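Local atomic coordinates of toxin protein (Yersinia entomophaga, PDB entry 6AQK), a protein that probably acts as an ADP-ribosyltransferase toxin, forming the C-terminal effector domain of an RHS protein and modifying its targets with ADP-ribose. Residues Ile161-Asp166 with Met193-Leu198; Arg205-Asn210 with Ile221-Met226; Leu40-Ser43 with Ser47-Asp50. One frame throughout, in Å; residues are numbered along the deposited sequence.

Interaction 1 of 3, residues Ile161-Asp166 with Met193-Leu198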
loop_
_atom_site.group_PDB
_atom_site.type_symbol
_atom_site.label_atom_id
_atom_site.label_comp_id
_atom_site.label_asym_id
_atom_site.label_seq_id
_atom_site.Cartn_x
_atom_site.Cartn_y
_atom_site.Cartn_z
ATOM N N ILE A 161 -4.677 -7.250 9.013
ATOM C CA ILE A 161 -5.601 -6.387 8.277
ATOM C C ILE A 161 -5.594 -6.863 6.826
ATOM O O ILE A 161 -4.544 -7.129 6.231
ATOM C CB ILE A 161 -5.138 -4.911 8.354
ATOM C CG1 ILE A 161 -5.121 -4.489 9.828
ATOM C CG2 ILE A 161 -6.030 -3.987 7.520
ATOM C CD1 ILE A 161 -4.355 -3.247 10.147
ATOM N N MET A 162 -6.773 -6.977 6.243
ATOM C CA MET A 162 -6.865 -7.270 4.833
ATOM C C MET A 162 -7.709 -6.190 4.157
ATOM O O MET A 162 -8.796 -5.852 4.619
ATOM C CB MET A 162 -7.486 -8.631 4.527
ATOM C CG MET A 162 -7.402 -9.013 3.058
ATOM S SD MET A 162 -8.378 -10.495 2.561
ATOM C CE MET A 162 -9.935 -9.687 2.381
ATOM N N TRP A 163 -7.228 -5.673 3.045
ATOM C CA TRP A 163 -8.034 -4.846 2.194
ATOM C C TRP A 163 -8.697 -5.679 1.101
ATOM O O TRP A 163 -8.099 -6.569 0.533
ATOM C CB TRP A 163 -7.166 -3.818 1.479
ATOM C CG TRP A 163 -6.221 -2.975 2.271
ATOM C CD1 TRP A 163 -5.070 -3.367 2.885
ATOM C CD2 TRP A 163 -6.287 -1.509 2.452
ATOM N NE1 TRP A 163 -4.419 -2.284 3.441
ATOM C CE2 TRP A 163 -5.129 -1.137 3.187
ATOM C CE3 TRP A 163 -7.195 -0.513 2.089
ATOM C CZ2 TRP A 163 -4.852 0.182 3.512
ATOM C CZ3 TRP A 163 -6.901 0.797 2.396
ATOM C CH2 TRP A 163 -5.753 1.126 3.141
ATOM N N HIS A 164 -9.935 -5.335 0.787
ATOM C CA HIS A 164 -10.649 -5.943 -0.314
ATOM C C HIS A 164 -11.013 -4.814 -1.234
ATOM O O HIS A 164 -11.872 -3.986 -0.914
ATOM C CB HIS A 164 -11.904 -6.650 0.187
ATOM C CG HIS A 164 -12.683 -7.305 -0.896
ATOM N ND1 HIS A 164 -13.926 -7.841 -0.687
ATOM C CD2 HIS A 164 -12.398 -7.492 -2.208
ATOM C CE1 HIS A 164 -14.369 -8.365 -1.817
ATOM N NE2 HIS A 164 -13.455 -8.172 -2.754
ATOM N N PHE A 165 -10.323 -4.797 -2.368
ATOM C CA PHE A 165 -10.438 -3.756 -3.384
ATOM C C PHE A 165 -11.387 -4.161 -4.485
ATOM O O PHE A 165 -11.274 -5.229 -5.069
ATOM C CB PHE A 165 -9.093 -3.486 -3.968
ATOM C CG PHE A 165 -8.163 -2.799 -2.990
ATOM C CD1 PHE A 165 -8.474 -1.554 -2.451
ATOM C CD2 PHE A 165 -6.977 -3.392 -2.630
ATOM C CE1 PHE A 165 -7.648 -0.950 -1.518
ATOM C CE2 PHE A 165 -6.183 -2.810 -1.695
ATOM C CZ PHE A 165 -6.472 -1.601 -1.181
ATOM N N ASP A 166 -12.354 -3.288 -4.698
ATOM C CA ASP A 166 -13.207 -3.304 -5.899
ATOM C C ASP A 166 -12.585 -2.380 -6.948
ATOM O O ASP A 166 -12.460 -1.177 -6.730
ATOM C CB ASP A 166 -14.615 -2.845 -5.472
ATOM C CG ASP A 166 -15.584 -2.728 -6.619
ATOM O OD1 ASP A 166 -15.313 -3.276 -7.704
ATOM O OD2 ASP A 166 -16.651 -2.092 -6.415
ATOM N N MET A 193 -8.471 6.194 -3.960
ATOM C CA MET A 193 -9.378 5.148 -3.490
ATOM C C MET A 193 -10.477 5.752 -2.602
ATOM O O MET A 193 -10.311 6.804 -1.986
ATOM C CB MET A 193 -8.629 4.055 -2.764
ATOM C CG MET A 193 -7.981 4.423 -1.457
ATOM S SD MET A 193 -7.213 3.000 -0.575
ATOM C CE MET A 193 -6.008 2.516 -1.780
ATOM N N LYS A 194 -11.588 5.048 -2.540
ATOM C CA LYS A 194 -12.724 5.434 -1.719
ATOM C C LYS A 194 -12.945 4.332 -0.705
ATOM O O LYS A 194 -13.196 3.227 -1.134
ATOM C CB LYS A 194 -13.935 5.616 -2.614
ATOM C CG LYS A 194 -15.203 6.017 -1.888
ATOM C CD LYS A 194 -16.292 5.943 -2.945
ATOM C CE LYS A 194 -17.708 6.040 -2.407
ATOM N NZ LYS A 194 -18.022 7.479 -2.199
ATOM N N ILE A 195 -12.734 4.635 0.572
ATOM C CA ILE A 195 -12.960 3.673 1.643
ATOM C C ILE A 195 -14.477 3.616 1.804
ATOM O O ILE A 195 -15.122 4.660 2.073
ATOM C CB ILE A 195 -12.342 4.081 2.971
ATOM C CG1 ILE A 195 -10.845 4.461 2.807
ATOM C CG2 ILE A 195 -12.528 2.954 4.021
ATOM C CD1 ILE A 195 -10.007 3.407 2.139
ATOM N N THR A 196 -15.036 2.415 1.676
ATOM C CA THR A 196 -16.457 2.272 1.870
ATOM C C THR A 196 -16.890 1.581 3.134
ATOM O O THR A 196 -18.044 1.771 3.565
ATOM C CB THR A 196 -17.127 1.590 0.679
ATOM O OG1 THR A 196 -16.649 0.252 0.579
ATOM C CG2 THR A 196 -16.716 2.320 -0.602
ATOM N N SER A 197 -16.030 0.791 3.761
ATOM C CA SER A 197 -16.461 0.010 4.941
ATOM C C SER A 197 -15.261 -0.448 5.741
ATOM O O SER A 197 -14.225 -0.860 5.126
ATOM C CB SER A 197 -17.188 -1.253 4.474
ATOM O OG SER A 197 -17.718 -1.812 5.637
ATOM N N LEU A 198 -15.370 -0.431 7.070
ATOM C CA LEU A 198 -14.394 -1.096 7.946
ATOM C C LEU A 198 -15.146 -2.158 8.665
ATOM O O LEU A 198 -16.293 -1.895 9.103
ATOM C CB LEU A 198 -13.809 -0.175 8.959
ATOM C CG LEU A 198 -13.275 1.103 8.363
ATOM C CD1 LEU A 198 -12.870 1.979 9.530
ATOM C CD2 LEU A 198 -12.148 0.793 7.362
#
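Trp-163 and Phe-165 meet Met-193 and Ile-195 between strand segments that are not bonded to each other: the axes of 161-166 and 193-198 come no closer than 9.1 Å, and their N-to-C directions diverge by 119°. That spacing fits two strands with a third between them, here 220-226, and the angle, well short of antiparallel, records the twist of the mixed sheet. No hydrogen bond joins the two segments, so the contact is made by side chains that reach across the middle strand on one face of the sheet.

Met-193 takes the largest share of the contact, touching both rings. Its CG sits between the backbone N and the carbonyl carbon (chi1 67°), and the bend at the thioether then turns CE to the phenylalanine. The sulfur SD lies 3.7 Å from Trp-163 CZ3 and 4.8 Å from the centroid of the indole's six-membered ring, an oblique Met-aromatic contact in which the two side chains cross at roughly a right angle. The same sulfur stands at the edge of the Phe-165 ring, 5.4 Å from its centroid, while Met-193 CE touches Phe-165 CE1 at 3.8 Å. Ile-195 adds its CD1 at the indole edge, near the ring plane, 4.1 Å from Trp-163 CZ3.

Beyond Ile-195, Thr-196 and Ser-197 both face Lys-223 in a classic beta bulge. Ile-195 and Leu-198 both pack on Trp-116 of helix 115-124, which covers this face. The indole N-H is held separately, Trp-163 NE1 hydrogen-bonding to Asp-106 of strand 101-106.

All four touching residues are buried. The contact therefore rests on dispersion and on the polarisable sulfur shared by two aromatic rings, with the indole N-H satisfied by an acceptor outside it.

Interaction 2 of 3, residues Arg205-Asn210 with Ile221-Met226. With PT (platinum (II) ion), chain G.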
loop_
_atom_site.group_PDB
_atom_site.type_symbol
_atom_site.label_atom_id
_atom_site.label_comp_id
_atom_site.label_asym_id
_atom_site.label_seq_id
_atom_site.Cartn_x
_atom_site.Cartn_y
_atom_site.Cartn_z
ATOM N N ARG A 205 -13.434 -15.837 13.636
ATOM C CA ARG A 205 -14.392 -15.387 12.618
ATOM C C ARG A 205 -13.632 -15.079 11.321
ATOM O O ARG A 205 -12.437 -14.731 11.386
ATOM C CB ARG A 205 -15.127 -14.142 13.080
ATOM C CG ARG A 205 -15.964 -14.339 14.347
ATOM C CD ARG A 205 -17.069 -15.393 14.183
ATOM N NE ARG A 205 -17.982 -15.067 13.105
ATOM C CZ ARG A 205 -18.983 -14.204 13.152
ATOM N NH1 ARG A 205 -19.270 -13.542 14.261
ATOM N NH2 ARG A 205 -19.721 -14.006 12.049
ATOM N N SER A 206 -14.313 -15.233 10.186
ATOM C CA SER A 206 -13.701 -15.046 8.847
ATOM C C SER A 206 -14.498 -14.048 8.034
ATOM O O SER A 206 -15.737 -13.988 8.111
ATOM C CB SER A 206 -13.666 -16.353 8.071
ATOM O OG SER A 206 -13.033 -17.389 8.793
ATOM N N TYR A 207 -13.789 -13.314 7.180
ATOM C CA TYR A 207 -14.451 -12.414 6.250
ATOM C C TYR A 207 -15.513 -13.194 5.434
ATOM O O TYR A 207 -15.243 -14.292 4.954
ATOM C CB TYR A 207 -13.393 -11.851 5.285
ATOM C CG TYR A 207 -13.921 -10.825 4.314
ATOM C CD1 TYR A 207 -14.808 -9.851 4.702
ATOM C CD2 TYR A 207 -13.484 -10.828 2.996
ATOM C CE1 TYR A 207 -15.233 -8.856 3.827
ATOM C CE2 TYR A 207 -13.947 -9.855 2.097
ATOM C CZ TYR A 207 -14.810 -8.890 2.518
ATOM O OH TYR A 207 -15.228 -7.952 1.629
ATOM N N MET A 208 -16.716 -12.621 5.347
ATOM C CA MET A 208 -17.828 -13.219 4.643
ATOM C C MET A 208 -18.135 -14.635 5.189
ATOM O O MET A 208 -18.667 -15.463 4.464
ATOM C CB MET A 208 -17.531 -13.331 3.144
ATOM C CG MET A 208 -17.209 -12.014 2.458
ATOM S SD MET A 208 -18.210 -11.786 0.971
ATOM C CE MET A 208 -19.847 -11.406 1.719
ATOM N N ASP A 209 -17.698 -14.942 6.406
ATOM C CA ASP A 209 -17.836 -16.284 6.981
ATOM C C ASP A 209 -17.347 -17.374 6.041
ATOM O O ASP A 209 -17.927 -18.442 5.974
ATOM C CB ASP A 209 -19.299 -16.494 7.412
ATOM C CG ASP A 209 -19.786 -15.415 8.377
ATOM O OD1 ASP A 209 -19.124 -15.173 9.415
ATOM O OD2 ASP A 209 -20.846 -14.812 8.125
ATOM N N ASN A 210 -16.261 -17.098 5.326
ATOM C CA ASN A 210 -15.660 -18.009 4.397
ATOM C C ASN A 210 -14.213 -18.261 4.794
ATOM O O ASN A 210 -13.263 -17.703 4.219
ATOM C CB ASN A 210 -15.747 -17.452 2.973
ATOM C CG ASN A 210 -15.283 -18.436 1.892
ATOM O OD1 ASN A 210 -14.588 -19.452 2.133
ATOM N ND2 ASN A 210 -15.641 -18.106 0.644
ATOM N N ILE A 221 -11.007 -5.834 8.169
ATOM C CA ILE A 221 -11.192 -5.739 6.736
ATOM C C ILE A 221 -11.485 -4.313 6.327
ATOM O O ILE A 221 -12.400 -3.651 6.858
ATOM C CB ILE A 221 -12.330 -6.642 6.218
ATOM C CG1 ILE A 221 -12.199 -8.088 6.792
ATOM C CG2 ILE A 221 -12.348 -6.614 4.675
ATOM C CD1 ILE A 221 -10.960 -8.905 6.372
ATOM N N ILE A 222 -10.686 -3.828 5.404
ATOM C CA ILE A 222 -10.951 -2.531 4.782
ATOM C C ILE A 222 -11.494 -2.801 3.388
ATOM O O ILE A 222 -10.813 -3.307 2.564
ATOM C CB ILE A 222 -9.709 -1.651 4.711
ATOM C CG1 ILE A 222 -9.033 -1.538 6.089
ATOM C CG2 ILE A 222 -10.100 -0.321 4.129
ATOM C CD1 ILE A 222 -7.662 -0.883 5.990
ATOM N N LYS A 223 -12.741 -2.409 3.119
ATOM C CA LYS A 223 -13.302 -2.419 1.783
ATOM C C LYS A 223 -13.141 -1.029 1.163
ATOM O O LYS A 223 -13.513 -0.029 1.757
ATOM C CB LYS A 223 -14.799 -2.743 1.834
ATOM C CG LYS A 223 -15.027 -4.126 2.429
ATOM C CD LYS A 223 -16.437 -4.672 2.238
ATOM C CE LYS A 223 -16.748 -5.050 0.797
ATOM N NZ LYS A 223 -18.231 -5.313 0.726
ATOM N N ALA A 224 -12.633 -1.015 -0.059
ATOM C CA ALA A 224 -12.368 0.194 -0.793
ATOM C C ALA A 224 -12.503 -0.010 -2.281
ATOM O O ALA A 224 -12.362 -1.125 -2.789
ATOM C CB ALA A 224 -10.970 0.682 -0.475
ATOM N N ARG A 225 -12.752 1.090 -2.999
ATOM C CA ARG A 225 -12.860 1.099 -4.428
ATOM C C ARG A 225 -11.696 1.779 -4.990
ATOM O O ARG A 225 -11.315 2.832 -4.484
ATOM C CB ARG A 225 -14.105 1.863 -4.861
ATOM C CG ARG A 225 -15.360 1.447 -4.116
ATOM C CD ARG A 225 -16.616 2.267 -4.509
ATOM N NE ARG A 225 -16.954 2.201 -5.930
ATOM C CZ ARG A 225 -17.467 1.141 -6.567
ATOM N NH1 ARG A 225 -17.697 -0.000 -5.931
ATOM N NH2 ARG A 225 -17.742 1.217 -7.870
ATOM N N MET A 226 -11.083 1.168 -6.002
ATOM C CA MET A 226 -9.947 1.842 -6.698
ATOM C C MET A 226 -10.587 2.687 -7.824
ATOM O O MET A 226 -11.328 2.174 -8.607
ATOM C CB MET A 226 -8.983 0.810 -7.234
ATOM C CG MET A 226 -8.390 -0.072 -6.141
ATOM S SD MET A 226 -7.437 0.933 -4.985
ATOM C CE MET A 226 -6.001 -0.095 -4.658
HETATM PT PT PT G . -17.709 -13.246 -0.452
#
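Tyr-207 meets Ile-221 and Lys-223 obliquely. Ile-221 CG2 stands over one face of the phenol ring, 4.0 Å from its centroid and 20° off the normal, which is CH-pi geometry; Ile-221 CD1 reaches back to Tyr-207 CB at 4.0 Å. With CG anti to the backbone N (chi1 -176°), the ring extends from the loop to the strand. Its opposite face is covered by Met-208 CG, 3.7 Å above the plane, so the ring is sandwiched between two aliphatic groups. At the far end, Tyr-207 OH touches the aliphatic Lys-223 CE at 3.4 Å, but its hydrogen-bonding partner is His-164 ND1, on the neighbouring strand.

Polar bonds shape the loop itself. Asp-209 N bonds to Ser-206 O at 2.8 Å and Asn-210 N to Tyr-207 O at 3.0 Å, two overlapping beta turns, of type II and type I', with Met-208 and Asp-209 both at positive phi. Arg-205 NH2 closes the loop with a nearly straight salt bridge to Asp-209 OD1 (2.9 Å, 170°), and Asn-210 caps the following helix through Gln-213.

One metal bond is present: Met-208 SD holds a platinum ion at 2.1 Å, probably a crystallographic heavy atom.

With both faces packed and the hydroxyl bonded to His-164, rotation of the phenol should be restricted, tying an irregular loop to the central sheet chiefly through van der Waals contact.

Interaction 3 of 3, residues Leu40-Ser43 with Ser47-Asp50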
loop_
_atom_site.group_PDB
_atom_site.type_symbol
_atom_site.label_atom_id
_atom_site.label_comp_id
_atom_site.label_asym_id
_atom_site.label_seq_id
_atom_site.Cartn_x
_atom_site.Cartn_y
_atom_site.Cartn_z
ATOM N N LEU A 40 6.559 14.341 6.705
ATOM C CA LEU A 40 6.862 15.729 6.583
ATOM C C LEU A 40 5.755 16.467 5.858
ATOM O O LEU A 40 5.993 17.552 5.456
ATOM C CB LEU A 40 8.210 15.937 5.876
ATOM C CG LEU A 40 9.419 15.440 6.719
ATOM C CD1 LEU A 40 10.733 15.498 5.916
ATOM C CD2 LEU A 40 9.556 16.263 8.002
ATOM N N ASN A 41 4.601 15.833 5.652
ATOM C CA ASN A 41 3.516 16.415 4.888
ATOM C C ASN A 41 3.920 17.028 3.549
ATOM O O ASN A 41 3.432 18.067 3.165
ATOM C CB ASN A 41 2.785 17.417 5.826
ATOM C CG ASN A 41 2.332 16.754 7.110
ATOM O OD1 ASN A 41 2.706 17.164 8.183
ATOM N ND2 ASN A 41 1.578 15.663 6.995
ATOM N N ILE A 42 4.819 16.384 2.806
ATOM C CA ILE A 42 5.201 16.908 1.497
ATOM C C ILE A 42 4.083 16.563 0.493
ATOM O O ILE A 42 3.664 15.395 0.416
ATOM C CB ILE A 42 6.503 16.244 0.974
ATOM C CG1 ILE A 42 7.707 16.365 1.935
ATOM C CG2 ILE A 42 6.818 16.745 -0.407
ATOM C CD1 ILE A 42 8.217 17.749 2.155
ATOM N N SER A 43 3.622 17.513 -0.298
ATOM C CA SER A 43 2.442 17.234 -1.192
ATOM C C SER A 43 2.770 16.391 -2.393
ATOM O O SER A 43 1.940 15.628 -2.881
ATOM C CB SER A 43 1.719 18.510 -1.641
ATOM O OG SER A 43 2.606 19.455 -2.173
ATOM N N SER A 47 8.216 18.206 -5.308
ATOM C CA SER A 47 8.216 19.535 -4.722
ATOM C C SER A 47 8.769 19.464 -3.311
ATOM O O SER A 47 8.078 19.800 -2.375
ATOM C CB SER A 47 6.765 20.080 -4.743
ATOM O OG SER A 47 5.967 19.516 -3.691
ATOM N N ILE A 48 10.017 19.042 -3.133
ATOM C CA ILE A 48 10.615 18.944 -1.806
ATOM C C ILE A 48 11.526 20.151 -1.619
ATOM O O ILE A 48 12.590 20.193 -2.190
ATOM C CB ILE A 48 11.395 17.618 -1.607
ATOM C CG1 ILE A 48 10.412 16.448 -1.779
ATOM C CG2 ILE A 48 12.115 17.613 -0.246
ATOM C CD1 ILE A 48 11.043 15.089 -1.915
ATOM N N ILE A 49 11.132 21.103 -0.788
ATOM C CA ILE A 49 11.829 22.409 -0.716
ATOM C C ILE A 49 13.047 22.330 0.204
ATOM O O ILE A 49 14.138 22.716 -0.182
ATOM C CB ILE A 49 10.839 23.532 -0.308
ATOM C CG1 ILE A 49 9.654 23.577 -1.301
ATOM C CG2 ILE A 49 11.518 24.897 -0.220
ATOM C CD1 ILE A 49 10.018 23.630 -2.783
ATOM N N ASP A 50 12.868 21.763 1.386
ATOM C CA ASP A 50 13.954 21.557 2.342
ATOM C C ASP A 50 14.586 20.148 2.202
ATOM O O ASP A 50 14.324 19.281 3.045
ATOM C CB ASP A 50 13.419 21.796 3.775
ATOM C CG ASP A 50 14.522 21.903 4.828
ATOM O OD1 ASP A 50 15.711 21.638 4.516
ATOM O OD2 ASP A 50 14.172 22.246 5.991
#
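Ile-42 CG2 is the centre of the contact. This methyl touches Ile-48 CG1 at 3.9 Å and the backbone of the other segment at Ser-47 O, 3.8 Å away. The two isoleucine side chains cross at about a right angle, and the CG2 methyl of Ile-42 bears on the CG1 methylene of Ile-48. That branch stands anti to the Ile-42 backbone N, while CG1 takes the place beside it (chi1 -56°). Nearer the surface, Ser-43 OG and Ser-47 OG face each other at 3.7 Å, too far apart for a hydrogen bond; Ser-47 OG is bonded instead to His-44 O, within the connecting turn.

The position of Ile-42 is set by the end of helix 27-39. Asn-41, with positive phi, is the C' residue of a Schellman motif in which Ile-42 N bonds back to Leu-37 O. The chain reverses there, and Ile-42 packs on Leu-37, the hydrophobic pairing characteristic of this helix terminus.

Ile-48 packs on Phe-33 and Leu-37 of helix 27-39 and on Phe-54 of helix 51-63. Leu-40 likewise lies against the second helix, on Phe-54 and Lys-57. Two residues beyond Ile-48, Asp-50 is the N-cap of that helix, its OD1 accepting a hydrogen bond from Asn-53 N.

Overall arrangement
Interactions 1 and 2 belong to one sheet and touch each other, their centres about 8 Å apart, joined through the probable His-164 to Tyr-207 hydrogen bond. Both are buried, but interaction 1 spans strand 220-226 between strands 161-167 and 192-200, whereas interaction 2 fastens a loop to that middle strand. Interaction 3 lies apart at the surface, its centre about 28 Å from that of interaction 1, where two helices are connected. Sulfur and aromatic rings dominate the first, a phenol ring covered on both faces by aliphatic groups the second, and isoleucines beside serines and helix-terminal motifs the third.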